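Local coordinates for protein TetR-family transcriptional regulator (Pectobacterium atrosepticum, PDB 2HYT) that probably binds operator DNA through an N-terminal helix-turn-helix domain and regulates transcription, as other members of the TetR family do, at residues Leu18-Arg22 with Ala62-Ile67; Arg22-Ser26 with Glu104-Ile108; Tyr30-Met35 with Asp55-Leu60; Leu75-Ser79 with Cys91-Tyr96. All blocks are in the same frame, centred on the assembly; numbering follows the deposited sequence.

Contact 1: residues Leu18-Arg22 with Ala62-Ile67; sequences LATAR and AVVEQI
R22 brings its guanidinium down on a mixed surface of amide and aliphatic carbon, Q66 at its edge and I67 over one face, from a helix nearly perpendicular to theirs: the local axes of 18-22 and 62-67 lie 92° apart. In the modelled conformer of Q66, R22 NH1 donates to Q66 OE1 over 3.2 Å, with an N-H...O angle of 155°. The oxygen lies near the guanidinium plane, yet the nitrogen stands well above the carbonyl plane, so the bond misses the lone-pair directions. The bend at chi3 (71°) turns the guanidinium toward Q66 and I67 after R22 CG has passed V63 CG1 at 3.6 Å. The Q66 bond is provisional and secondary, because the R22 charge is paired with E104 and E70. Deeper in, the modelled conformer of L18 puts CD1 between A62 CB, at 3.5 Å, and V63 CG2, at 3.6 Å; this packing is also provisional, since the modelled L18 and Q66 side chains clash. A21 CB adds a looser contact with V63 CG2. F53 of helix 48-53 also packs on both L18 and A62. Such a crossing of the first helix over the long helix that leaves the DNA-binding domain is characteristic of the TetR fold.

Contact 2: residues Arg22-Ser26 with Glu104-Ile108; sequences RKVFS and EIQRI. With EDO (1,2-ethanediol), chain D.
R22 and E104 extend at about a right angle to each other, and the guanidinium presents its NE/NH2 edge to both carboxylate oxygens. R22 NE donates to E104 OE2 at 2.9 Å, and R22 NH2 to E104 OE1 at 2.8 Å. Both bonds are nearly straight (166° at NE) and arrive on the syn sides of the oxygens, though the groups are not coplanar: their planes differ by 35°. A water bridges E104 OE2 to the R22 carbonyl, and an ethanediol hydroxyl, probably from the crystallisation liquor, donates to OE1. The paired arginine bonds and the water would probably keep E104 ionised. The second arginine runs the other way across the contact, from helix 103-117 to a main-chain acceptor: R107 NH2 meets S26 O at 3.0 Å, in the carbonyl plane on a lone pair, while NH1 adds a weak bond to the same oxygen. To one side of these polar groups, F25 CB touches I108 CD1 at 4.0 Å, and I108 continues onto L60 and I67 of helix 56-81. The local axes of 22-26 and 104-108 are 81° apart, in the kind of interface between DNA-binding and C-terminal domains found in TetR-family regulators.

Contact 3: residues Tyr30-Met35 with Asp55-Leu60; sequences YADTSM and DKKGLL
The selenomethionine M35 ends against the backbone of D55, with M35 CE 3.8 Å from D55 C. D55 is also the N-cap of helix 56-81: its OD1 accepts from G58 N at 2.8 Å, from above the carboxylate plane. K56 carries most of the contact. With CG anti to the backbone N (chi1 -165°) and every later torsion extended, its chain slides past Y30 in the opposite direction, laying CE over one ring face. CE is 3.8 Å from the ring centroid, and NZ follows at 4.2 Å and 12° off the normal, a cation-pi contact. The ammonium then reaches the turn itself: K56 NZ donates to Y30 O at 2.9 Å, and makes a weak bond to T33 O. Y30 O also accepts from T33 N, which closes a type I turn from Y30 to T33; the two donors come from opposite faces of the carbonyl plane. One turn of helix later, L59 CD2 packs 3.9 Å from M35 SE, and the same leucine also touches L18, A21 and F25. L60 ends the segment on the other face of the Y30 ring, where its CD2 lies 4.2 Å from the centroid, so the phenol is sandwiched between lysine methylene and leucine methyl. The chemistry implies that one lysine serves the turn three ways, through its alkyl chain, its charge and its N-H groups. The ring and two carbonyls probably stabilise the ammonium, and the turn leading into the predicted helix-turn-helix is thereby tied to the start of the long helix.

Contact 4: residues Leu75-Ser79 with Cys91-Tyr96; sequences LQAIS and CRCRAY. With EDO (1,2-ethanediol), chain B.
R92 is the principal knob, set in a hole formed by L75, Q76, I78 and S79 on the nearly antiparallel helix 56-81; the local axes are 9.0 Å apart at 154°. Its chain runs extended from CG to NE, with CG anti to the backbone N (chi1 176°), and so reaches across helix 56-81. The methylene CD comes 3.3 Å from L75 O, and the guanidinium lies beyond it. There NH1 donates to S79 OG at 3.0 Å, the hydroxyl lying within 1° of the guanidinium plane. A water links the same nitrogen to Q76 OE1, while Q76 NE2 is hydrogen-bonded to D80.

In the reverse direction I78 and L75 are the bumps. I78 parts its two branches: CD1 presses on A95 CB at 3.3 Å, closer than usual carbon packing, while CG2 reaches C91 SG at 3.7 Å in the modelled conformer of the cysteine. L75 straddles the next turn, with CD2 resting 4.0 Å from A95 CB and CD1 at the edge of the Y96 ring, 3.9 Å from its CD2. The small A95 thus receives methyl groups from both L75 and I78. An ethanediol, probably from the crystallisation liquor, lies beside L75 and the Y96 ring and accepts from R92 NE at 2.9 Å.

Away from this pair of helices, S131 of helix 122-141 takes a bond from R92 NH2. The bonds found for this buried guanidinium thus end on serine, water and ethanediol oxygens, dipoles that would probably help to stabilise its charge where three helices meet.

Overall arrangement
Contacts 1, 2 and 3 form one continuous cluster, with centres 9 to 11 Å apart, whereas contact 4 lies on the opposite side of the chain's centre, 21 to 30 Å from them. Helix 56-81 is the common element of contacts 1, 3 and 4, running from the DNA-binding region into the C-terminal part. Contacts 1 and 2 share R22 on helix 7-28, and L59, L60 and I108 help to join the three. Along the chain, contact 3 is nested within the loop closed by contact 1; contact 4 follows both, inside the longer loop of contact 2. This layout offers a plausible route between the predicted helix-turn-helix and the C-terminal helices.

Contact 1: residues Leu18-Arg22 with Ala62-Ile67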
loop_
_atom_site.group_PDB
_atom_site.type_symbol
_atom_site.label_atom_id
_atom_site.label_comp_id
_atom_site.label_asym_id
_atom_site.label_seq_id
_atom_site.Cartn_x
_atom_site.Cartn_y
_atom_site.Cartn_z
ATOM N N LEU A 18 -6.094 -26.206 -2.394
ATOM C CA LEU A 18 -5.390 -25.003 -2.008
ATOM C C LEU A 18 -4.058 -25.346 -1.338
ATOM O O LEU A 18 -3.030 -24.748 -1.640
ATOM C CB LEU A 18 -6.280 -24.141 -1.083
ATOM C CG LEU A 18 -5.928 -22.661 -1.046
ATOM C CD1 LEU A 18 -6.325 -22.073 -2.403
ATOM C CD2 LEU A 18 -6.648 -21.918 0.163
ATOM N N ALA A 19 -4.058 -26.348 -0.462
ATOM C CA ALA A 19 -2.864 -26.753 0.238
ATOM C C ALA A 19 -1.855 -27.296 -0.765
ATOM O O ALA A 19 -0.650 -26.997 -0.706
ATOM C CB ALA A 19 -3.201 -27.830 1.331
ATOM N N THR A 20 -2.364 -28.098 -1.715
ATOM C CA THR A 20 -1.467 -28.655 -2.752
ATOM C C THR A 20 -0.911 -27.579 -3.638
ATOM O O THR A 20 0.274 -27.576 -3.952
ATOM C CB THR A 20 -2.207 -29.689 -3.593
ATOM O OG1 THR A 20 -2.477 -30.786 -2.744
ATOM C CG2 THR A 20 -1.365 -30.140 -4.836
ATOM N N ALA A 21 -1.754 -26.620 -4.027
ATOM C CA ALA A 21 -1.254 -25.503 -4.853
ATOM C C ALA A 21 -0.138 -24.777 -4.112
ATOM O O ALA A 21 0.885 -24.448 -4.697
ATOM C CB ALA A 21 -2.391 -24.516 -5.212
ATOM N N ARG A 22 -0.322 -24.533 -2.811
ATOM C CA ARG A 22 0.732 -23.899 -2.022
ATOM C C ARG A 22 2.022 -24.687 -2.043
ATOM O O ARG A 22 3.120 -24.112 -2.169
ATOM C CB ARG A 22 0.261 -23.696 -0.574
ATOM C CG ARG A 22 -0.667 -22.540 -0.452
ATOM C CD ARG A 22 -1.190 -22.388 0.977
ATOM N NE ARG A 22 -0.169 -21.926 1.916
ATOM C CZ ARG A 22 -0.414 -21.729 3.208
ATOM N NH1 ARG A 22 -1.613 -22.006 3.708
ATOM N NH2 ARG A 22 0.525 -21.284 4.015
ATOM N N ALA A 62 -7.056 -17.091 -3.507
ATOM C CA ALA A 62 -7.500 -17.997 -2.484
ATOM C C ALA A 62 -6.338 -18.425 -1.580
ATOM O O ALA A 62 -6.508 -18.603 -0.400
ATOM C CB ALA A 62 -8.207 -19.223 -3.105
ATOM N N VAL A 63 -5.178 -18.675 -2.181
ATOM C CA VAL A 63 -3.941 -18.980 -1.464
ATOM C C VAL A 63 -3.570 -17.812 -0.564
ATOM O O VAL A 63 -3.257 -18.014 0.619
ATOM C CB VAL A 63 -2.822 -19.286 -2.443
ATOM C CG1 VAL A 63 -1.468 -19.246 -1.759
ATOM C CG2 VAL A 63 -3.084 -20.679 -3.156
ATOM N N VAL A 64 -3.597 -16.601 -1.122
ATOM C CA VAL A 64 -3.280 -15.388 -0.334
ATOM C C VAL A 64 -4.213 -15.232 0.888
ATOM O O VAL A 64 -3.731 -14.973 2.002
ATOM C CB VAL A 64 -3.294 -14.140 -1.216
ATOM C CG1 VAL A 64 -3.341 -12.881 -0.381
ATOM C CG2 VAL A 64 -2.075 -14.153 -2.179
ATOM N N GLU A 65 -5.513 -15.428 0.702
ATOM C CA GLU A 65 -6.468 -15.382 1.801
ATOM C C GLU A 65 -6.058 -16.325 2.946
ATOM O O GLU A 65 -6.116 -15.942 4.124
ATOM C CB GLU A 65 -7.868 -15.691 1.306
ATOM C CG GLU A 65 -8.911 -15.785 2.400
ATOM C CD GLU A 65 -10.299 -16.099 1.871
ATOM O OE1 GLU A 65 -10.432 -16.933 0.935
ATOM O OE2 GLU A 65 -11.267 -15.555 2.442
ATOM N N GLN A 66 -5.636 -17.554 2.617
ATOM C CA GLN A 66 -5.223 -18.513 3.641
ATOM C C GLN A 66 -3.955 -18.057 4.335
ATOM O O GLN A 66 -3.853 -18.108 5.552
ATOM C CB GLN A 66 -4.915 -19.870 3.048
ATOM C CG GLN A 66 -6.044 -20.808 2.918
ATOM C CD GLN A 66 -5.533 -22.223 2.723
ATOM O OE1 GLN A 66 -4.425 -22.434 2.219
ATOM N NE2 GLN A 66 -6.307 -23.194 3.164
ATOM N N ILE A 67 -2.983 -17.648 3.543
ATOM C CA ILE A 67 -1.749 -17.133 4.085
ATOM C C ILE A 67 -2.014 -15.935 5.007
ATOM O O ILE A 67 -1.453 -15.881 6.107
ATOM C CB ILE A 67 -0.756 -16.741 2.988
ATOM C CG1 ILE A 67 -0.321 -17.979 2.205
ATOM C CG2 ILE A 67 0.475 -16.098 3.591
ATOM C CD1 ILE A 67 0.573 -17.688 0.941
#

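Contact 2: residues Arg22-Ser26 with Glu104-Ile108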
loop_
_atom_site.group_PDB
_atom_site.type_symbol
_atom_site.label_atom_id
_atom_site.label_comp_id
_atom_site.label_asym_id
_atom_site.label_seq_id
_atom_site.Cartn_x
_atom_site.Cartn_y
_atom_site.Cartn_z
ATOM N N ARG A 22 -0.322 -24.533 -2.811
ATOM C CA ARG A 22 0.732 -23.899 -2.022
ATOM C C ARG A 22 2.022 -24.687 -2.043
ATOM O O ARG A 22 3.120 -24.112 -2.169
ATOM C CB ARG A 22 0.261 -23.696 -0.574
ATOM C CG ARG A 22 -0.667 -22.540 -0.452
ATOM C CD ARG A 22 -1.190 -22.388 0.977
ATOM N NE ARG A 22 -0.169 -21.926 1.916
ATOM C CZ ARG A 22 -0.414 -21.729 3.208
ATOM N NH1 ARG A 22 -1.613 -22.006 3.708
ATOM N NH2 ARG A 22 0.525 -21.284 4.015
ATOM N N LYS A 23 1.925 -26.002 -1.924
ATOM C CA LYS A 23 3.132 -26.840 -1.902
ATOM C C LYS A 23 3.847 -26.777 -3.247
ATOM O O LYS A 23 5.064 -26.589 -3.299
ATOM C CB LYS A 23 2.766 -28.268 -1.578
ATOM C CG LYS A 23 3.942 -29.206 -1.424
ATOM C CD LYS A 23 3.455 -30.551 -0.845
ATOM C CE LYS A 23 4.600 -31.389 -0.325
ATOM N NZ LYS A 23 5.098 -30.879 0.993
ATOM N N VAL A 24 3.088 -26.891 -4.333
ATOM C CA VAL A 24 3.689 -26.857 -5.691
ATOM C C VAL A 24 4.269 -25.487 -6.022
ATOM O O VAL A 24 5.407 -25.400 -6.516
ATOM C CB VAL A 24 2.701 -27.375 -6.762
ATOM C CG1 VAL A 24 3.270 -27.226 -8.172
ATOM C CG2 VAL A 24 2.371 -28.836 -6.449
ATOM N N PHE A 25 3.546 -24.422 -5.694
ATOM C CA PHE A 25 4.042 -23.092 -5.985
ATOM C C PHE A 25 5.355 -22.860 -5.195
ATOM O O PHE A 25 6.242 -22.111 -5.647
ATOM C CB PHE A 25 3.028 -21.995 -5.643
ATOM C CG PHE A 25 1.823 -21.919 -6.557
ATOM C CD1 PHE A 25 1.902 -22.232 -7.918
ATOM C CD2 PHE A 25 0.613 -21.444 -6.059
ATOM C CE1 PHE A 25 0.794 -22.102 -8.755
ATOM C CE2 PHE A 25 -0.501 -21.321 -6.882
ATOM C CZ PHE A 25 -0.411 -21.662 -8.229
ATOM N N SER A 26 5.470 -23.475 -4.005
ATOM C CA SER A 26 6.686 -23.340 -3.205
ATOM C C SER A 26 7.852 -24.016 -3.866
ATOM O O SER A 26 8.940 -23.480 -3.900
ATOM C CB SER A 26 6.502 -23.925 -1.795
ATOM O OG SER A 26 7.723 -23.835 -1.046
ATOM N N GLU A 104 7.578 -18.378 1.450
ATOM C CA GLU A 104 6.238 -18.305 0.926
ATOM C C GLU A 104 5.668 -16.884 0.893
ATOM O O GLU A 104 5.043 -16.477 -0.074
ATOM C CB GLU A 104 5.276 -19.195 1.728
ATOM C CG GLU A 104 3.910 -19.190 1.113
ATOM C CD GLU A 104 3.030 -20.271 1.667
ATOM O OE1 GLU A 104 2.977 -20.364 2.904
ATOM O OE2 GLU A 104 2.372 -20.970 0.859
ATOM N N ILE A 105 5.842 -16.163 1.989
ATOM C CA ILE A 105 5.360 -14.795 2.094
ATOM C C ILE A 105 6.108 -13.915 1.123
ATOM O O ILE A 105 5.514 -13.118 0.395
ATOM C CB ILE A 105 5.462 -14.327 3.579
ATOM C CG1 ILE A 105 4.485 -15.173 4.415
ATOM C CG2 ILE A 105 5.167 -12.822 3.719
ATOM C CD1 ILE A 105 4.591 -14.940 5.927
ATOM N N GLN A 106 7.427 -14.035 1.111
ATOM C CA GLN A 106 8.236 -13.250 0.232
ATOM C C GLN A 106 7.775 -13.367 -1.199
ATOM O O GLN A 106 7.701 -12.387 -1.935
ATOM C CB GLN A 106 9.698 -13.697 0.364
ATOM C CG GLN A 106 10.639 -12.963 -0.503
ATOM C CD GLN A 106 12.044 -13.539 -0.379
ATOM O OE1 GLN A 106 12.264 -14.721 -0.682
ATOM N NE2 GLN A 106 12.964 -12.745 0.133
ATOM N N ARG A 107 7.558 -14.606 -1.636
ATOM C CA ARG A 107 7.292 -14.868 -3.036
ATOM C C ARG A 107 5.826 -14.699 -3.358
ATOM O O ARG A 107 5.463 -13.820 -4.145
ATOM C CB ARG A 107 7.778 -16.255 -3.370
ATOM C CG ARG A 107 9.315 -16.289 -3.470
ATOM C CD ARG A 107 9.782 -17.603 -4.083
ATOM N NE ARG A 107 9.624 -18.702 -3.150
ATOM C CZ ARG A 107 9.689 -20.001 -3.460
ATOM N NH1 ARG A 107 9.875 -20.404 -4.713
ATOM N NH2 ARG A 107 9.559 -20.906 -2.488
ATOM N N ILE A 108 4.979 -15.497 -2.700
ATOM C CA ILE A 108 3.546 -15.526 -3.044
ATOM C C ILE A 108 2.829 -14.193 -2.754
ATOM O O ILE A 108 2.079 -13.687 -3.585
ATOM C CB ILE A 108 2.821 -16.659 -2.316
ATOM C CG1 ILE A 108 3.401 -18.015 -2.750
ATOM C CG2 ILE A 108 1.292 -16.570 -2.580
ATOM C CD1 ILE A 108 3.208 -18.298 -4.234
HETATM C C1 EDO D . 1.931 -18.120 6.750
HETATM O O1 EDO D . 2.318 -18.115 8.131
HETATM C C2 EDO D . 2.787 -19.192 6.071
HETATM O O2 EDO D . 3.528 -18.655 4.984
HETATM O O HOH W 1 3.315 -21.482 -1.648
HETATM O O HOH W 2 7.773 -21.333 -0.320
#

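Contact 3: residues Tyr30-Met35 with Asp55-Leu60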
loop_
_atom_site.group_PDB
_atom_site.type_symbol
_atom_site.label_atom_id
_atom_site.label_comp_id
_atom_site.label_asym_id
_atom_site.label_seq_id
_atom_site.Cartn_x
_atom_site.Cartn_y
_atom_site.Cartn_z
ATOM N N TYR A 30 5.330 -19.569 -8.566
ATOM C CA TYR A 30 3.994 -19.259 -9.087
ATOM C C TYR A 30 4.039 -18.987 -10.603
ATOM O O TYR A 30 3.295 -19.601 -11.354
ATOM C CB TYR A 30 3.391 -18.058 -8.367
ATOM C CG TYR A 30 2.070 -17.610 -8.949
ATOM C CD1 TYR A 30 0.873 -18.252 -8.597
ATOM C CD2 TYR A 30 1.991 -16.548 -9.833
ATOM C CE1 TYR A 30 -0.327 -17.848 -9.127
ATOM C CE2 TYR A 30 0.781 -16.153 -10.371
ATOM C CZ TYR A 30 -0.382 -16.799 -9.992
ATOM O OH TYR A 30 -1.570 -16.387 -10.569
ATOM N N ALA A 31 4.903 -18.073 -11.063
ATOM C CA ALA A 31 4.918 -17.725 -12.517
ATOM C C ALA A 31 5.254 -18.912 -13.403
ATOM O O ALA A 31 4.777 -19.031 -14.543
ATOM C CB ALA A 31 5.889 -16.595 -12.778
ATOM N N ASP A 32 6.085 -19.796 -12.840
ATOM C CA ASP A 32 6.608 -20.961 -13.520
ATOM C C ASP A 32 5.601 -22.074 -13.659
ATOM O O ASP A 32 5.833 -22.996 -14.439
ATOM C CB ASP A 32 7.787 -21.534 -12.719
ATOM C CG ASP A 32 8.853 -20.512 -12.419
ATOM O OD1 ASP A 32 8.571 -19.584 -11.589
ATOM O OD2 ASP A 32 9.967 -20.680 -12.982
ATOM N N THR A 33 4.507 -22.007 -12.910
ATOM C CA THR A 33 3.555 -23.124 -12.793
ATOM C C THR A 33 2.199 -22.795 -13.372
ATOM O O THR A 33 1.487 -21.995 -12.822
ATOM C CB THR A 33 3.415 -23.577 -11.350
ATOM O OG1 THR A 33 4.721 -23.863 -10.811
ATOM C CG2 THR A 33 2.550 -24.828 -11.293
ATOM N N SER A 34 1.859 -23.391 -14.501
ATOM C CA SER A 34 0.553 -23.212 -15.077
ATOM C C SER A 34 -0.466 -24.062 -14.335
ATOM O O SER A 34 -0.114 -24.924 -13.524
ATOM C CB SER A 34 0.555 -23.644 -16.537
ATOM O OG SER A 34 0.798 -25.038 -16.709
HETATM N N MSE A 35 -1.739 -23.834 -14.622
HETATM C CA MSE A 35 -2.772 -24.676 -14.048
HETATM C C MSE A 35 -2.617 -26.121 -14.503
HETATM O O MSE A 35 -2.797 -27.073 -13.710
HETATM C CB MSE A 35 -4.165 -24.175 -14.431
HETATM C CG MSE A 35 -4.431 -22.821 -13.939
HETATM SE SE MSE A 35 -4.944 -22.835 -12.059
HETATM C CE MSE A 35 -6.863 -22.887 -12.185
ATOM N N ASP A 55 -9.813 -19.432 -12.488
ATOM C CA ASP A 55 -8.537 -19.155 -13.189
ATOM C C ASP A 55 -7.392 -19.125 -12.224
ATOM O O ASP A 55 -7.583 -19.213 -11.022
ATOM C CB ASP A 55 -8.626 -17.844 -14.018
ATOM C CG ASP A 55 -8.954 -16.600 -13.201
ATOM O OD1 ASP A 55 -9.043 -16.618 -11.951
ATOM O OD2 ASP A 55 -9.107 -15.515 -13.855
ATOM N N LYS A 56 -6.181 -18.968 -12.760
ATOM C CA LYS A 56 -4.981 -18.937 -11.924
ATOM C C LYS A 56 -5.005 -17.789 -10.944
ATOM O O LYS A 56 -4.651 -17.956 -9.797
ATOM C CB LYS A 56 -3.714 -18.889 -12.815
ATOM C CG LYS A 56 -2.424 -19.223 -12.085
ATOM C CD LYS A 56 -1.257 -19.092 -13.041
ATOM C CE LYS A 56 0.019 -19.484 -12.356
ATOM N NZ LYS A 56 1.141 -19.165 -13.236
ATOM N N LYS A 57 -5.444 -16.616 -11.372
ATOM C CA LYS A 57 -5.520 -15.487 -10.468
ATOM C C LYS A 57 -6.460 -15.756 -9.295
ATOM O O LYS A 57 -6.222 -15.364 -8.167
ATOM C CB LYS A 57 -5.979 -14.241 -11.227
ATOM C CG LYS A 57 -4.963 -13.751 -12.222
ATOM C CD LYS A 57 -5.502 -12.435 -12.848
ATOM C CE LYS A 57 -4.632 -11.906 -14.001
ATOM N NZ LYS A 57 -5.202 -10.602 -14.517
ATOM N N GLY A 58 -7.557 -16.437 -9.593
ATOM C CA GLY A 58 -8.515 -16.818 -8.563
ATOM C C GLY A 58 -7.896 -17.762 -7.508
ATOM O O GLY A 58 -8.123 -17.681 -6.313
ATOM N N LEU A 59 -7.113 -18.717 -8.010
ATOM C CA LEU A 59 -6.363 -19.629 -7.157
ATOM C C LEU A 59 -5.385 -18.840 -6.288
ATOM O O LEU A 59 -5.323 -19.026 -5.054
ATOM C CB LEU A 59 -5.656 -20.666 -8.002
ATOM C CG LEU A 59 -4.791 -21.669 -7.229
ATOM C CD1 LEU A 59 -5.512 -22.337 -6.034
ATOM C CD2 LEU A 59 -4.212 -22.732 -8.259
ATOM N N LEU A 60 -4.622 -17.958 -6.932
ATOM C CA LEU A 60 -3.677 -17.127 -6.191
ATOM C C LEU A 60 -4.398 -16.343 -5.077
ATOM O O LEU A 60 -3.926 -16.293 -3.930
ATOM C CB LEU A 60 -2.926 -16.157 -7.089
ATOM C CG LEU A 60 -1.880 -15.283 -6.383
ATOM C CD1 LEU A 60 -0.766 -16.093 -5.706
ATOM C CD2 LEU A 60 -1.326 -14.225 -7.372
#

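Contact 4: residues Leu75-Ser79 with Cys91-Tyr96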
loop_
_atom_site.group_PDB
_atom_site.type_symbol
_atom_site.label_atom_id
_atom_site.label_comp_id
_atom_site.label_asym_id
_atom_site.label_seq_id
_atom_site.Cartn_x
_atom_site.Cartn_y
_atom_site.Cartn_z
ATOM N N LEU A 75 0.706 -13.118 14.347
ATOM C CA LEU A 75 0.962 -11.790 14.821
ATOM C C LEU A 75 0.145 -11.470 16.079
ATOM O O LEU A 75 0.672 -10.877 17.031
ATOM C CB LEU A 75 0.694 -10.772 13.721
ATOM C CG LEU A 75 1.684 -10.857 12.568
ATOM C CD1 LEU A 75 1.043 -10.159 11.375
ATOM C CD2 LEU A 75 3.065 -10.288 12.932
ATOM N N GLN A 76 -1.140 -11.848 16.077
ATOM C CA GLN A 76 -1.988 -11.654 17.249
ATOM C C GLN A 76 -1.396 -12.406 18.435
ATOM O O GLN A 76 -1.399 -11.889 19.571
ATOM C CB GLN A 76 -3.388 -12.130 16.953
ATOM C CG GLN A 76 -4.372 -11.973 18.140
ATOM C CD GLN A 76 -4.671 -10.522 18.439
ATOM O OE1 GLN A 76 -5.016 -9.736 17.534
ATOM N NE2 GLN A 76 -4.586 -10.160 19.712
ATOM N N ALA A 77 -0.861 -13.604 18.197
ATOM C CA ALA A 77 -0.255 -14.383 19.276
ATOM C C ALA A 77 0.966 -13.740 19.926
ATOM O O ALA A 77 1.214 -13.923 21.117
ATOM C CB ALA A 77 0.093 -15.763 18.806
ATOM N N ILE A 78 1.764 -13.016 19.153
ATOM C CA ILE A 78 2.899 -12.322 19.712
ATOM C C ILE A 78 2.420 -11.302 20.729
ATOM O O ILE A 78 2.963 -11.219 21.850
ATOM C CB ILE A 78 3.739 -11.644 18.600
ATOM C CG1 ILE A 78 4.437 -12.683 17.737
ATOM C CG2 ILE A 78 4.721 -10.623 19.225
ATOM C CD1 ILE A 78 5.097 -12.110 16.449
ATOM N N SER A 79 1.415 -10.489 20.390
ATOM C CA SER A 79 1.042 -9.441 21.366
ATOM C C SER A 79 0.190 -10.023 22.494
ATOM O O SER A 79 0.218 -9.529 23.640
ATOM C CB SER A 79 0.393 -8.230 20.687
ATOM O OG SER A 79 -0.562 -8.614 19.742
ATOM N N CYS A 91 7.636 -6.173 19.057
ATOM C CA CYS A 91 7.941 -7.500 18.547
ATOM C C CYS A 91 7.009 -7.904 17.412
ATOM O O CYS A 91 7.457 -8.480 16.449
ATOM C CB CYS A 91 7.852 -8.506 19.675
ATOM S SG CYS A 91 8.350 -10.124 19.202
ATOM N N ARG A 92 5.726 -7.575 17.550
ATOM C CA ARG A 92 4.737 -7.860 16.522
ATOM C C ARG A 92 5.056 -7.079 15.229
ATOM O O ARG A 92 5.026 -7.634 14.100
ATOM C CB ARG A 92 3.367 -7.489 17.024
ATOM C CG ARG A 92 2.280 -7.657 16.027
ATOM C CD ARG A 92 0.941 -7.576 16.695
ATOM N NE ARG A 92 -0.106 -7.250 15.735
ATOM C CZ ARG A 92 -1.398 -7.294 16.009
ATOM N NH1 ARG A 92 -1.832 -7.676 17.203
ATOM N NH2 ARG A 92 -2.262 -6.957 15.049
ATOM N N CYS A 93 5.348 -5.792 15.394
ATOM C CA CYS A 93 5.720 -4.977 14.245
ATOM C C CYS A 93 6.991 -5.510 13.555
ATOM O O CYS A 93 7.028 -5.642 12.307
ATOM C CB CYS A 93 5.884 -3.507 14.613
ATOM S SG CYS A 93 4.379 -2.670 15.134
ATOM N N ARG A 94 8.017 -5.839 14.334
ATOM C CA ARG A 94 9.241 -6.402 13.745
ATOM C C ARG A 94 8.969 -7.737 13.046
ATOM O O ARG A 94 9.529 -8.031 11.996
ATOM C CB ARG A 94 10.287 -6.607 14.811
ATOM C CG ARG A 94 10.883 -5.318 15.323
ATOM C CD ARG A 94 12.154 -5.583 16.161
ATOM N NE ARG A 94 11.906 -6.485 17.295
ATOM C CZ ARG A 94 11.666 -6.097 18.551
ATOM N NH1 ARG A 94 11.632 -4.817 18.892
ATOM N NH2 ARG A 94 11.464 -7.021 19.478
ATOM N N ALA A 95 8.113 -8.555 13.656
ATOM C CA ALA A 95 7.786 -9.874 13.104
ATOM C C ALA A 95 7.134 -9.782 11.716
ATOM O O ALA A 95 7.419 -10.582 10.809
ATOM C CB ALA A 95 6.906 -10.641 14.079
ATOM N N TYR A 96 6.320 -8.748 11.507
ATOM C CA TYR A 96 5.736 -8.486 10.214
ATOM C C TYR A 96 6.813 -8.287 9.134
ATOM O O TYR A 96 6.715 -8.814 7.999
ATOM C CB TYR A 96 4.800 -7.281 10.286
ATOM C CG TYR A 96 4.011 -7.098 9.044
ATOM C CD1 TYR A 96 4.569 -6.422 7.944
ATOM C CD2 TYR A 96 2.710 -7.586 8.925
ATOM C CE1 TYR A 96 3.829 -6.272 6.764
ATOM C CE2 TYR A 96 1.982 -7.417 7.754
ATOM C CZ TYR A 96 2.565 -6.759 6.671
ATOM O OH TYR A 96 1.915 -6.531 5.470
HETATM C C1 EDO B . 1.329 -6.132 12.091
HETATM O O1 EDO B . 0.327 -6.716 12.952
HETATM C C2 EDO B . 0.620 -5.559 10.860
HETATM O O2 EDO B . -0.160 -4.381 11.208
HETATM O O HOH W 3 -4.716 -7.120 17.933
#